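Local coordinates for uncharacterized protein (Acinetobacter baumannii, PDB 4PAR) that acts as a restriction endonuclease specific for DNA that contains 5-hydroxymethylcytosine, at residues 192-197 with 283-288; 73-78 with 123-128; 15-20 with 44-49. The protein carries 3 engineered substitutions. All coordinates share one frame; numbering follows the deposited sequence.

Contact 1. Residues 192-197 with 283-288. With nucleotides of chain C.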
loop_
_atom_site.group_PDB
_atom_site.type_symbol
_atom_site.label_atom_id
_atom_site.label_comp_id
_atom_site.label_asym_id
_atom_site.label_seq_id
_atom_site.Cartn_x
_atom_site.Cartn_y
_atom_site.Cartn_z
ATOM N N LYS F 192 -17.283 15.478 -8.425
ATOM C CA LYS F 192 -16.111 14.609 -8.514
ATOM C C LYS F 192 -14.815 15.373 -8.785
ATOM O O LYS F 192 -13.728 14.830 -8.577
ATOM C CB LYS F 192 -16.319 13.534 -9.590
ATOM C CG LYS F 192 -16.359 14.070 -11.007
ATOM C CD LYS F 192 -16.536 12.970 -12.049
ATOM C CE LYS F 192 -16.561 13.559 -13.458
ATOM N NZ LYS F 192 -16.762 12.528 -14.512
ATOM N N THR F 193 -14.923 16.620 -9.240
ATOM C CA THR F 193 -13.730 17.432 -9.498
ATOM C C THR F 193 -14.007 18.935 -9.576
ATOM O O THR F 193 -15.159 19.366 -9.546
ATOM C CB THR F 193 -13.045 17.001 -10.806
ATOM O OG1 THR F 193 -12.110 18.008 -11.212
ATOM C CG2 THR F 193 -14.079 16.807 -11.903
ATOM N N THR F 194 -12.943 19.722 -9.717
ATOM C CA THR F 194 -13.059 21.182 -9.737
ATOM C C THR F 194 -13.691 21.697 -11.031
ATOM O O THR F 194 -14.396 22.714 -11.030
ATOM C CB THR F 194 -11.685 21.868 -9.553
ATOM O OG1 THR F 194 -10.818 21.525 -10.642
ATOM C CG2 THR F 194 -11.040 21.442 -8.244
ATOM N N LYS F 195 -13.439 20.993 -12.131
ATOM C CA LYS F 195 -13.949 21.414 -13.428
ATOM C C LYS F 195 -15.472 21.369 -13.447
ATOM O O LYS F 195 -16.107 22.190 -14.097
ATOM C CB LYS F 195 -13.372 20.548 -14.559
ATOM C CG LYS F 195 -13.843 19.098 -14.569
ATOM C CD LYS F 195 -13.342 18.350 -15.797
ATOM C CE LYS F 195 -13.818 16.904 -15.817
ATOM N NZ LYS F 195 -13.310 16.167 -17.009
ATOM N N ASP F 196 -16.057 20.422 -12.722
ATOM C CA ASP F 196 -17.507 20.272 -12.710
ATOM C C ASP F 196 -18.177 21.415 -11.955
ATOM O O ASP F 196 -19.073 22.090 -12.483
ATOM C CB ASP F 196 -17.898 18.933 -12.091
ATOM C CG ASP F 196 -17.401 17.752 -12.897
ATOM O OD1 ASP F 196 -17.113 17.924 -14.099
ATOM O OD2 ASP F 196 -17.306 16.647 -12.331
ATOM N N VAL F 197 -17.730 21.631 -10.722
ATOM C CA VAL F 197 -18.274 22.691 -9.882
ATOM C C VAL F 197 -18.050 24.045 -10.553
ATOM O O VAL F 197 -18.889 24.941 -10.451
ATOM C CB VAL F 197 -17.656 22.656 -8.457
ATOM C CG1 VAL F 197 -16.200 22.262 -8.514
ATOM C CG2 VAL F 197 -17.838 23.984 -7.734
ATOM N N ALA F 283 -10.227 12.179 -4.682
ATOM C CA ALA F 283 -10.637 13.514 -4.246
ATOM C C ALA F 283 -11.987 13.929 -4.830
ATOM O O ALA F 283 -12.280 13.672 -5.998
ATOM C CB ALA F 283 -9.573 14.533 -4.604
ATOM N N MET F 284 -12.805 14.562 -3.994
ATOM C CA MET F 284 -14.111 15.085 -4.393
ATOM C C MET F 284 -14.360 16.449 -3.742
ATOM O O MET F 284 -13.633 16.858 -2.833
ATOM C CB MET F 284 -15.235 14.113 -4.020
ATOM C CG MET F 284 -15.196 12.790 -4.765
ATOM S SD MET F 284 -16.746 11.882 -4.612
ATOM C CE MET F 284 -17.820 12.876 -5.641
ATOM N N TYR F 285 -15.384 17.158 -4.208
ATOM C CA TYR F 285 -15.595 18.527 -3.756
ATOM C C TYR F 285 -17.024 18.759 -3.264
ATOM O O TYR F 285 -17.989 18.695 -4.032
ATOM C CB TYR F 285 -15.202 19.501 -4.881
ATOM C CG TYR F 285 -13.719 19.396 -5.166
ATOM C CD1 TYR F 285 -13.225 18.425 -6.027
ATOM C CD2 TYR F 285 -12.807 20.217 -4.517
ATOM C CE1 TYR F 285 -11.874 18.293 -6.256
ATOM C CE2 TYR F 285 -11.448 20.098 -4.747
ATOM C CZ TYR F 285 -10.987 19.132 -5.617
ATOM O OH TYR F 285 -9.636 19.002 -5.852
ATOM N N ARG F 286 -17.134 19.028 -1.962
ATOM C CA ARG F 286 -18.421 19.130 -1.280
ATOM C C ARG F 286 -18.801 20.574 -0.992
ATOM O O ARG F 286 -18.013 21.337 -0.435
ATOM C CB ARG F 286 -18.397 18.338 0.032
ATOM C CG ARG F 286 -19.501 18.727 1.006
ATOM C CD ARG F 286 -19.450 17.906 2.290
ATOM N NE ARG F 286 -19.887 16.532 2.068
ATOM C CZ ARG F 286 -21.159 16.158 2.015
ATOM N NH1 ARG F 286 -22.124 17.054 2.170
ATOM N NH2 ARG F 286 -21.468 14.890 1.803
ATOM N N PHE F 287 -20.023 20.938 -1.353
ATOM C CA PHE F 287 -20.485 22.296 -1.145
ATOM C C PHE F 287 -20.673 22.544 0.344
ATOM O O PHE F 287 -21.466 21.862 0.987
ATOM C CB PHE F 287 -21.794 22.508 -1.908
ATOM C CG PHE F 287 -22.455 23.821 -1.642
ATOM C CD1 PHE F 287 -21.860 25.006 -2.029
ATOM C CD2 PHE F 287 -23.693 23.865 -1.027
ATOM C CE1 PHE F 287 -22.480 26.213 -1.792
ATOM C CE2 PHE F 287 -24.320 25.068 -0.788
ATOM C CZ PHE F 287 -23.716 26.243 -1.175
ATOM N N MET F 288 -19.924 23.497 0.895
ATOM C CA MET F 288 -20.087 23.859 2.298
ATOM C C MET F 288 -21.038 25.027 2.543
ATOM O O MET F 288 -21.544 25.196 3.652
ATOM C CB MET F 288 -18.723 24.184 2.912
ATOM C CG MET F 288 -17.828 22.972 3.092
ATOM S SD MET F 288 -18.690 21.622 3.923
ATOM C CE MET F 288 -17.391 20.392 4.029
ATOM P P DA C 7 -8.679 17.407 -8.841
ATOM O OP1 DA C 7 -10.076 17.797 -9.130
ATOM O OP2 DA C 7 -8.319 16.885 -7.503
ATOM O "O5'" DA C 7 -8.201 16.348 -9.939
ATOM C "C5'" DA C 7 -8.471 16.582 -11.305
ATOM C "C4'" DA C 7 -7.816 15.529 -12.177
ATOM O "O4'" DA C 7 -6.376 15.632 -12.070
ATOM C "C3'" DA C 7 -8.174 14.085 -11.837
ATOM O "O3'" DA C 7 -8.572 13.410 -13.023
ATOM C "C2'" DA C 7 -6.873 13.511 -11.261
ATOM C "C1'" DA C 7 -5.821 14.346 -11.970
ATOM N N9 DA C 7 -4.556 14.459 -11.242
ATOM C C8 DA C 7 -4.376 14.975 -9.993
ATOM N N7 DA C 7 -3.128 14.973 -9.590
ATOM C C5 DA C 7 -2.433 14.425 -10.653
ATOM C C6 DA C 7 -1.066 14.150 -10.849
ATOM N N6 DA C 7 -0.128 14.411 -9.934
ATOM N N1 DA C 7 -0.699 13.597 -12.025
ATOM C C2 DA C 7 -1.647 13.342 -12.939
ATOM N N3 DA C 7 -2.964 13.555 -12.868
ATOM C C4 DA C 7 -3.296 14.104 -11.686
#
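Thr194 and Tyr285 touch beside a DNA phosphate that the two segments hold jointly, although no hydrogen bond joins one segment to the other. The phosphate belongs to DA7 of chain C. Thr193 OG1 donates to DA7 OP1 at 2.9 Å. Tyr285 OH donates to DA7 OP2 at 3.0 Å, with OP2 near the plane of the ring. Thr193 also caps the helix that starts at Thr194. Thr193 OG1 lies anti to the backbone N (chi1 165°) and accepts a weak bond from Lys195 N at 3.4 Å. One hydroxyl thus serves both the helix start and the DNA. The Tyr285 ring is packed by protein as well. Thr194 CG2 sits over one face in a CH-pi contact, 3.8 Å from the Tyr285 ring centroid and offset toward the rim. Thr193 CA comes obliquely to Tyr285 CD1 at 3.6 Å. The OG1 of Thr194 turns to Tyr208 O instead. The Met284 chain bends at its thioether, and Met284 CE reaches Lys192 CA at 3.8 Å. The phosphate binds two neutral hydroxyls, one at a helix start and one on a strand; the helix dipole probably favours the anion. Contacts to a DNA phosphate by themselves would not read the base.

Contact 2. Residues 73-78 with 123-128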
loop_
_atom_site.group_PDB
_atom_site.type_symbol
_atom_site.label_atom_id
_atom_site.label_comp_id
_atom_site.label_asym_id
_atom_site.label_seq_id
_atom_site.Cartn_x
_atom_site.Cartn_y
_atom_site.Cartn_z
ATOM N N VAL F 73 -24.954 1.731 16.331
ATOM C CA VAL F 73 -24.980 0.549 17.173
ATOM C C VAL F 73 -24.224 0.821 18.476
ATOM O O VAL F 73 -23.055 1.225 18.449
ATOM C CB VAL F 73 -24.356 -0.668 16.459
ATOM C CG1 VAL F 73 -24.122 -1.794 17.448
ATOM C CG2 VAL F 73 -25.243 -1.115 15.299
ATOM N N ASP F 74 -24.902 0.635 19.609
ATOM C CA ASP F 74 -24.261 0.744 20.917
ATOM C C ASP F 74 -23.929 -0.635 21.457
ATOM O O ASP F 74 -24.809 -1.460 21.703
ATOM C CB ASP F 74 -25.140 1.491 21.935
ATOM C CG ASP F 74 -24.416 1.745 23.279
ATOM O OD1 ASP F 74 -23.310 1.195 23.494
ATOM O OD2 ASP F 74 -24.956 2.494 24.123
ATOM N N GLU F 75 -22.636 -0.872 21.553
ATOM C CA GLU F 75 -22.057 -1.925 22.327
ATOM C C GLU F 75 -21.267 -1.262 23.421
ATOM O O GLU F 75 -21.354 -1.621 24.572
ATOM C CB GLU F 75 -21.100 -2.708 21.468
ATOM C CG GLU F 75 -21.576 -2.887 20.051
ATOM C CD GLU F 75 -20.622 -3.723 19.244
ATOM O OE1 GLU F 75 -19.547 -4.033 19.761
ATOM O OE2 GLU F 75 -20.937 -4.069 18.101
ATOM N N GLY F 76 -20.470 -0.276 23.048
ATOM C CA GLY F 76 -19.741 0.462 24.046
ATOM C C GLY F 76 -18.780 -0.378 24.837
ATOM O O GLY F 76 -19.185 -1.216 25.603
ATOM N N HIS F 77 -17.495 -0.168 24.661
ATOM C CA HIS F 77 -16.540 -0.739 25.571
ATOM C C HIS F 77 -15.712 -1.882 25.102
ATOM O O HIS F 77 -14.599 -2.059 25.593
ATOM C CB HIS F 77 -17.211 -1.106 26.880
ATOM C CG HIS F 77 -17.262 0.027 27.875
ATOM N ND1 HIS F 77 -16.236 0.866 28.067
ATOM C CD2 HIS F 77 -18.259 0.424 28.756
ATOM C CE1 HIS F 77 -16.564 1.764 29.009
ATOM N NE2 HIS F 77 -17.800 1.491 29.430
ATOM N N HIS F 78 -16.188 -2.695 24.179
ATOM C CA HIS F 78 -15.387 -3.833 23.800
ATOM C C HIS F 78 -14.793 -3.701 22.443
ATOM O O HIS F 78 -13.721 -4.243 22.148
ATOM C CB HIS F 78 -16.225 -5.078 23.865
ATOM C CG HIS F 78 -17.203 -5.085 24.998
ATOM N ND1 HIS F 78 -17.064 -5.880 26.061
ATOM C CD2 HIS F 78 -18.365 -4.365 25.193
ATOM C CE1 HIS F 78 -18.088 -5.683 26.895
ATOM N NE2 HIS F 78 -18.882 -4.755 26.364
ATOM N N VAL F 123 -29.082 1.625 18.711
ATOM C CA VAL F 123 -29.515 0.251 18.904
ATOM C C VAL F 123 -28.678 -0.422 19.985
ATOM O O VAL F 123 -27.469 -0.572 19.835
ATOM C CB VAL F 123 -29.430 -0.545 17.609
ATOM C CG1 VAL F 123 -30.036 -1.934 17.811
ATOM C CG2 VAL F 123 -30.145 0.204 16.491
ATOM N N ASN F 124 -29.328 -0.818 21.076
ATOM C CA ASN F 124 -28.630 -1.428 22.201
ATOM C C ASN F 124 -28.627 -2.938 22.092
ATOM O O ASN F 124 -29.670 -3.582 22.214
ATOM C CB ASN F 124 -29.268 -1.003 23.519
ATOM C CG ASN F 124 -29.373 0.493 23.648
ATOM O OD1 ASN F 124 -30.402 1.080 23.320
ATOM N ND2 ASN F 124 -28.300 1.125 24.111
ATOM N N VAL F 125 -27.443 -3.495 21.873
ATOM C CA VAL F 125 -27.306 -4.905 21.551
ATOM C C VAL F 125 -26.974 -5.791 22.748
ATOM O O VAL F 125 -26.883 -7.008 22.613
ATOM C CB VAL F 125 -26.227 -5.094 20.495
ATOM C CG1 VAL F 125 -26.584 -4.299 19.251
ATOM C CG2 VAL F 125 -24.887 -4.652 21.049
ATOM N N PHE F 126 -26.800 -5.189 23.919
ATOM C CA PHE F 126 -26.458 -5.964 25.105
ATOM C C PHE F 126 -27.470 -5.760 26.223
ATOM O O PHE F 126 -27.767 -4.628 26.603
ATOM C CB PHE F 126 -25.057 -5.599 25.597
ATOM C CG PHE F 126 -23.965 -5.955 24.631
ATOM C CD1 PHE F 126 -24.056 -7.090 23.850
ATOM C CD2 PHE F 126 -22.850 -5.151 24.499
ATOM C CE1 PHE F 126 -23.054 -7.416 22.959
ATOM C CE2 PHE F 126 -21.846 -5.469 23.616
ATOM C CZ PHE F 126 -21.946 -6.602 22.842
ATOM N N LYS F 127 -28.001 -6.863 26.744
ATOM C CA LYS F 127 -28.914 -6.796 27.875
ATOM C C LYS F 127 -28.115 -6.503 29.144
ATOM O O LYS F 127 -28.198 -5.409 29.700
ATOM C CB LYS F 127 -29.728 -8.093 28.015
ATOM C CG LYS F 127 -28.951 -9.393 27.828
ATOM C CD LYS F 127 -29.742 -10.591 28.351
ATOM C CE LYS F 127 -28.901 -11.864 28.356
ATOM N NZ LYS F 127 -29.630 -13.000 28.979
ATOM N N ASN F 128 -27.319 -7.473 29.582
ATOM C CA ASN F 128 -26.416 -7.257 30.696
ATOM C C ASN F 128 -25.026 -7.009 30.149
ATOM O O ASN F 128 -24.364 -7.930 29.681
ATOM C CB ASN F 128 -26.401 -8.462 31.641
ATOM C CG ASN F 128 -27.766 -8.766 32.233
ATOM O OD1 ASN F 128 -28.511 -9.598 31.711
ATOM N ND2 ASN F 128 -28.095 -8.102 33.337
#
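Val73 and Val125 meet where two parallel strands of the endonuclease domain run out, and this is the close-packed part of the contact. Val73 CG1 meets Val125 CG1 at 3.9 Å, with the two side chains crossing at about a right angle. Val73 and Val123 pair on one face of the sheet, and both pack on Val29 of helix 26-37. Val123 also touches helix 136-159. Two backbone bonds hold the edge. Asp74 N donates to Val123 O at 2.8 Å. Val125 N returns a weak bond to Asp74 O at 3.3 Å.

Past Asp74 and Asn124 the chains have left the sheet, and side chains carry the contact. Val125 CG2 lies over the centre of the Phe126 ring, 3.7 Å above its plane. Phe126 CE2 meets Glu75 CB obliquely at 3.6 Å. The Phe126 edge is turned toward the face of His78 in an offset edge-to-face pair, with centroids 5.6 Å apart and planes at 79°. Gln129 holds His78 NE2. The Glu75 chain runs extended from CG, and its OE2 accepts from Tyr25 N.

The other face of the sheet is looser. Asp74 and Asn124 point there, and Asn124 is exposed. Asn124 ND2 stays 3.6 Å from Asp74 OD2, and no hydrogen bond joins them. Asp74 OD1 has a weak bond to Tyr87 OH.

The sheet is consistent with the PD-(D/E)XK nuclease clan. Its chemistry divides by face: valines pack against helices 26-37 and 136-159, while Asp74 and Asn124 put polar groups opposite. Glu75 is buried, yet Tyr25 N satisfies its OE2.

Contact 3. Residues 15-20 with 44-49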
loop_
_atom_site.group_PDB
_atom_site.type_symbol
_atom_site.label_atom_id
_atom_site.label_comp_id
_atom_site.label_asym_id
_atom_site.label_seq_id
_atom_site.Cartn_x
_atom_site.Cartn_y
_atom_site.Cartn_z
ATOM N N ARG F 15 -20.720 -2.159 -1.849
ATOM C CA ARG F 15 -19.537 -1.608 -1.193
ATOM C C ARG F 15 -19.851 -0.886 0.121
ATOM O O ARG F 15 -19.023 -0.885 1.025
ATOM C CB ARG F 15 -18.794 -0.666 -2.143
ATOM C CG ARG F 15 -18.259 -1.364 -3.377
ATOM C CD ARG F 15 -17.451 -0.424 -4.235
ATOM N NE ARG F 15 -16.176 -0.098 -3.612
ATOM C CZ ARG F 15 -15.258 0.685 -4.166
ATOM N NH1 ARG F 15 -15.479 1.227 -5.358
ATOM N NH2 ARG F 15 -14.122 0.929 -3.529
ATOM N N GLN F 16 -21.028 -0.277 0.239
ATOM C CA GLN F 16 -21.394 0.381 1.495
ATOM C C GLN F 16 -21.636 -0.647 2.593
ATOM O O GLN F 16 -21.339 -0.400 3.760
ATOM C CB GLN F 16 -22.638 1.263 1.329
ATOM C CG GLN F 16 -22.443 2.503 0.453
ATOM C CD GLN F 16 -21.574 3.579 1.093
ATOM O OE1 GLN F 16 -21.501 3.702 2.315
ATOM N NE2 GLN F 16 -20.915 4.367 0.258
ATOM N N LEU F 17 -22.177 -1.801 2.212
ATOM C CA LEU F 17 -22.458 -2.869 3.162
ATOM C C LEU F 17 -21.298 -3.860 3.223
ATOM O O LEU F 17 -21.351 -4.865 3.936
ATOM C CB LEU F 17 -23.757 -3.580 2.791
ATOM C CG LEU F 17 -24.972 -2.659 2.751
ATOM C CD1 LEU F 17 -26.214 -3.393 2.312
ATOM C CD2 LEU F 17 -25.195 -2.017 4.099
ATOM N N GLY F 18 -20.249 -3.567 2.463
ATOM C CA GLY F 18 -19.077 -4.418 2.412
ATOM C C GLY F 18 -17.838 -3.856 3.081
ATOM O O GLY F 18 -16.738 -4.357 2.862
ATOM N N ARG F 19 -18.001 -2.811 3.886
ATOM C CA ARG F 19 -16.855 -2.195 4.551
ATOM C C ARG F 19 -16.340 -3.095 5.655
ATOM O O ARG F 19 -17.108 -3.848 6.254
ATOM C CB ARG F 19 -17.218 -0.836 5.146
ATOM C CG ARG F 19 -17.515 0.259 4.150
ATOM C CD ARG F 19 -17.740 1.559 4.886
ATOM N NE ARG F 19 -18.507 2.526 4.110
ATOM C CZ ARG F 19 -17.969 3.354 3.226
ATOM N NH1 ARG F 19 -16.663 3.313 2.998
ATOM N NH2 ARG F 19 -18.737 4.213 2.566
ATOM N N THR F 20 -15.041 -3.009 5.928
ATOM C CA THR F 20 -14.465 -3.725 7.057
ATOM C C THR F 20 -15.091 -3.188 8.354
ATOM O O THR F 20 -15.094 -1.983 8.605
ATOM C CB THR F 20 -12.918 -3.610 7.081
ATOM O OG1 THR F 20 -12.414 -4.123 8.319
ATOM C CG2 THR F 20 -12.469 -2.173 6.912
ATOM N N PHE F 44 -28.019 6.198 1.259
ATOM C CA PHE F 44 -27.471 5.916 2.582
ATOM C C PHE F 44 -25.953 5.775 2.539
ATOM O O PHE F 44 -25.374 5.449 1.499
ATOM C CB PHE F 44 -28.106 4.658 3.179
ATOM C CG PHE F 44 -27.768 3.391 2.444
ATOM C CD1 PHE F 44 -26.614 2.683 2.741
ATOM C CD2 PHE F 44 -28.614 2.896 1.476
ATOM C CE1 PHE F 44 -26.307 1.528 2.074
ATOM C CE2 PHE F 44 -28.307 1.736 0.804
ATOM C CZ PHE F 44 -27.154 1.052 1.103
ATOM N N VAL F 45 -25.315 6.036 3.676
ATOM C CA VAL F 45 -23.862 5.941 3.793
ATOM C C VAL F 45 -23.507 5.189 5.074
ATOM O O VAL F 45 -24.095 5.439 6.128
ATOM C CB VAL F 45 -23.189 7.342 3.817
ATOM C CG1 VAL F 45 -21.677 7.217 3.726
ATOM C CG2 VAL F 45 -23.713 8.217 2.701
ATOM N N THR F 46 -22.554 4.267 4.989
ATOM C CA THR F 46 -22.067 3.573 6.181
ATOM C C THR F 46 -20.726 4.127 6.638
ATOM O O THR F 46 -19.887 4.497 5.819
ATOM C CB THR F 46 -21.907 2.058 5.953
ATOM O OG1 THR F 46 -21.048 1.829 4.829
ATOM C CG2 THR F 46 -23.260 1.395 5.719
ATOM N N GLN F 47 -20.533 4.170 7.952
ATOM C CA GLN F 47 -19.295 4.658 8.544
ATOM C C GLN F 47 -19.035 6.102 8.143
ATOM O O GLN F 47 -17.928 6.464 7.744
ATOM C CB GLN F 47 -18.123 3.765 8.149
ATOM C CG GLN F 47 -18.325 2.331 8.552
ATOM C CD GLN F 47 -17.108 1.488 8.302
ATOM O OE1 GLN F 47 -16.070 1.991 7.871
ATOM N NE2 GLN F 47 -17.221 0.190 8.575
ATOM N N GLN F 48 -20.073 6.921 8.257
ATOM C CA GLN F 48 -19.967 8.328 7.911
ATOM C C GLN F 48 -19.223 9.067 8.998
ATOM O O GLN F 48 -19.634 9.033 10.161
ATOM C CB GLN F 48 -21.351 8.946 7.706
ATOM C CG GLN F 48 -21.332 10.446 7.511
ATOM C CD GLN F 48 -20.613 10.866 6.251
ATOM O OE1 GLN F 48 -20.961 10.442 5.151
ATOM N NE2 GLN F 48 -19.596 11.705 6.404
ATOM N N PHE F 49 -18.124 9.719 8.621
ATOM C CA PHE F 49 -17.368 10.559 9.550
ATOM C C PHE F 49 -18.141 11.824 9.911
ATOM O O PHE F 49 -18.662 12.506 9.030
ATOM C CB PHE F 49 -16.016 10.947 8.957
ATOM C CG PHE F 49 -15.027 9.824 8.903
ATOM C CD1 PHE F 49 -14.314 9.460 10.033
ATOM C CD2 PHE F 49 -14.790 9.148 7.718
ATOM C CE1 PHE F 49 -13.393 8.434 9.987
ATOM C CE2 PHE F 49 -13.869 8.121 7.662
ATOM C CZ PHE F 49 -13.169 7.765 8.798
#
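Gln16 and Thr46 lie alongside one another, pointing opposite ways, while Arg19 comes across Thr46 at a slant. The Gln16 chain bends at chi2 (-71°), which brings its amide back beside the Thr46 backbone. Gln16 OE1 accepts from Thr46 N at 2.9 Å in a nearly straight bond. Gln16 OE1 also accepts from Arg19 NH2 at 2.8 Å. These donors come from opposite faces of the amide plane, and the arginine lies well above it. Arg19 is extended from CG to NE, and Arg19 NE donates to Thr46 OG1 at 2.7 Å, in the guanidinium plane. Gln47 runs antiparallel to Arg19, with amide and guanidinium planes 34° apart. Gln47 NE2 donates to Thr20 O at 3.0 Å. Thr20 O lies in the amide plane of Gln47, while NE2 sits above the carbonyl plane. Phe44 CE1 adds an apolar contact with Gln16 CB at 3.8 Å. Asn278 bonds both Gln16 NE2 and Arg19 NH1. The contact joins the end of helix 7-16 to strand 45-51 of a sheet consistent with the PD-(D/E)XK clan. There Gln47 and Gln48 form a G1 beta bulge opposite Thr60 of strand 57-64. Helix 26-37 packs against Leu17, Phe44 and Thr46.

Overall arrangement
Along the chain, contact 3 closes first, then contact 2, then contact 1. Contacts 2 and 3 lie in the endonuclease-like N-terminal domain and reach the same five-stranded mixed sheet. Contact 3 is on strand 45-51, contact 2 on strands 69-74 and 119-124, with strand 57-64 between them. Helix 26-37 packs against both. Their centres are about 20 Å apart. Contact 1 lies in the SRA-like domain, its centre about 21 Å from that of contact 3 and about 38 Å from that of contact 2. Contact 3 is near the domain junction, since Asn278 and Leu279 touch it. DNA phosphates meet both domains, at contact 1 and at Thr20 of contact 3.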